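Long-range contact in XRE family transcriptional regulator (Pseudomonas putida, PDB 6F8H), which is the antitoxin GraA, a HigA-type protein that probably counteracts the toxin GraT and binds DNA through its helix-turn-helix domain: residues 40-45 with 59-64. Sequence-based numbering, arbitrary orientation.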
loop_
_atom_site.group_PDB
_atom_site.type_symbol
_atom_site.label_atom_id
_atom_site.label_comp_id
_atom_site.label_asym_id
_atom_site.label_seq_id
_atom_site.Cartn_x
_atom_site.Cartn_y
_atom_site.Cartn_z
ATOM N N LEU A 40 -1.257 18.805 -9.647
ATOM C CA LEU A 40 -0.707 17.447 -9.557
ATOM C C LEU A 40 -0.056 16.953 -10.843
ATOM O O LEU A 40 0.726 15.997 -10.820
ATOM C CB LEU A 40 -1.801 16.455 -9.160
ATOM C CG LEU A 40 -2.351 16.552 -7.732
ATOM C CD1 LEU A 40 -3.489 15.534 -7.496
ATOM C CD2 LEU A 40 -1.223 16.348 -6.735
ATOM N N GLY A 41 -0.387 17.589 -11.964
ATOM C CA GLY A 41 0.048 17.109 -13.268
ATOM C C GLY A 41 -0.641 15.807 -13.671
ATOM O O GLY A 41 -0.051 14.990 -14.361
ATOM N N VAL A 42 -1.873 15.601 -13.212
ATOM C CA VAL A 42 -2.662 14.418 -13.576
ATOM C C VAL A 42 -4.000 14.831 -14.181
ATOM O O VAL A 42 -4.355 16.007 -14.196
ATOM C CB VAL A 42 -2.953 13.471 -12.357
ATOM C CG1 VAL A 42 -1.670 13.106 -11.630
ATOM C CG2 VAL A 42 -3.970 14.107 -11.386
ATOM N N ALA A 43 -4.737 13.843 -14.671
ATOM C CA ALA A 43 -6.041 14.072 -15.283
ATOM C C ALA A 43 -7.087 14.280 -14.202
ATOM O O ALA A 43 -7.024 13.648 -13.161
ATOM C CB ALA A 43 -6.425 12.886 -16.181
ATOM N N THR A 44 -8.049 15.159 -14.452
ATOM C CA THR A 44 -9.090 15.424 -13.470
ATOM C C THR A 44 -9.855 14.169 -13.007
ATOM O O THR A 44 -10.127 14.054 -11.813
ATOM C CB THR A 44 -10.089 16.479 -13.989
ATOM O OG1 THR A 44 -9.362 17.601 -14.487
ATOM C CG2 THR A 44 -11.014 16.964 -12.868
ATOM N N PRO A 45 -10.208 13.237 -13.928
ATOM C CA PRO A 45 -10.938 12.040 -13.484
ATOM C C PRO A 45 -10.229 11.232 -12.401
ATOM O O PRO A 45 -10.905 10.679 -11.534
ATOM C CB PRO A 45 -11.057 11.210 -14.772
ATOM C CG PRO A 45 -11.187 12.238 -15.823
ATOM C CD PRO A 45 -10.188 13.314 -15.402
ATOM N N ALA A 59 1.761 4.930 -5.708
ATOM C CA ALA A 59 3.038 5.503 -5.288
ATOM C C ALA A 59 3.324 6.801 -6.061
ATOM O O ALA A 59 3.760 7.799 -5.479
ATOM C CB ALA A 59 4.164 4.496 -5.474
ATOM N N ASP A 60 3.047 6.791 -7.361
ATOM C CA ASP A 60 3.182 7.999 -8.185
ATOM C C ASP A 60 2.309 9.138 -7.651
ATOM O O ASP A 60 2.760 10.278 -7.507
ATOM C CB ASP A 60 2.816 7.683 -9.650
ATOM C CG ASP A 60 3.108 8.851 -10.597
ATOM O OD1 ASP A 60 2.227 9.712 -10.799
ATOM O OD2 ASP A 60 4.225 8.904 -11.150
ATOM N N MET A 61 1.056 8.819 -7.340
ATOM C CA MET A 61 0.123 9.833 -6.862
ATOM C C MET A 61 0.542 10.406 -5.514
ATOM O O MET A 61 0.435 11.598 -5.265
ATOM C CB MET A 61 -1.281 9.249 -6.766
ATOM C CG MET A 61 -2.312 10.233 -6.288
ATOM S SD MET A 61 -2.463 11.639 -7.406
ATOM C CE MET A 61 -2.900 10.790 -8.905
ATOM N N ALA A 62 1.043 9.539 -4.658
ATOM C CA ALA A 62 1.454 9.944 -3.324
ATOM C C ALA A 62 2.652 10.912 -3.371
ATOM O O ALA A 62 2.720 11.850 -2.590
ATOM C CB ALA A 62 1.790 8.737 -2.506
ATOM N N LEU A 63 3.585 10.663 -4.284
ATOM C CA LEU A 63 4.705 11.573 -4.522
ATOM C C LEU A 63 4.222 12.926 -5.036
ATOM O O LEU A 63 4.662 13.981 -4.554
ATOM C CB LEU A 63 5.694 10.955 -5.520
ATOM C CG LEU A 63 6.485 9.738 -5.026
ATOM C CD1 LEU A 63 7.428 9.221 -6.076
ATOM C CD2 LEU A 63 7.252 10.120 -3.772
ATOM N N ARG A 64 3.314 12.887 -6.015
ATOM C CA ARG A 64 2.706 14.097 -6.562
ATOM C C ARG A 64 1.985 14.887 -5.473
ATOM O O ARG A 64 2.151 16.104 -5.368
ATOM C CB ARG A 64 1.738 13.743 -7.714
ATOM C CG ARG A 64 2.481 13.135 -8.922
ATOM C CD ARG A 64 1.592 12.736 -10.097
ATOM N NE ARG A 64 2.416 12.279 -11.223
ATOM C CZ ARG A 64 2.971 13.091 -12.122
ATOM N NH1 ARG A 64 2.761 14.397 -12.061
ATOM N NH2 ARG A 64 3.721 12.598 -13.092
#
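R64 reaches from helix 59-69 to the end of helix 33-40, where its NH1 donates a hydrogen bond to the backbone O of L40 (2.9 Å). The acceptor lies near the edge of the guanidinium, 15° out of its plane, while the donor sits in the carbonyl plane of L40; the bond is bent, with an N-H...O angle of 148°. With CG anti to the carbonyl carbon and the chain then straight to NE, R64 lays CD alongside L40 O, and G41 O lies over one guanidinium face, 3.7 Å from R64 NH1. One turn back on the same helix, D60 helps to fix the rotation of the group: D60 OD1 accepts a hydrogen bond from R64 NE (2.6 Å), part of a salt bridge, almost in the guanidinium plane. G41, with positive phi, is the C-prime residue of a Schellman motif ending helix 33-40; V42 follows in the turn, and A43, at the N-cap, leads into helix 44-51, completing the helix-turn-helix of this XRE-type domain. V42 and R64 run antiparallel side by side, V42 CG1 lying 3.6 Å from R64 CD. V42 CG1 also meets M61 CE at 3.8 Å, because the twice-kinked M61 chain curls back toward the turn. The L40 and M61 side chains lie roughly perpendicular, L40 CD1 against M61 SD (4.0 Å), and L40 CD2 packs on the backbone of R64. S99 and V100 of the second subunit also meet R64, S99 by a hydrogen bond to NH1.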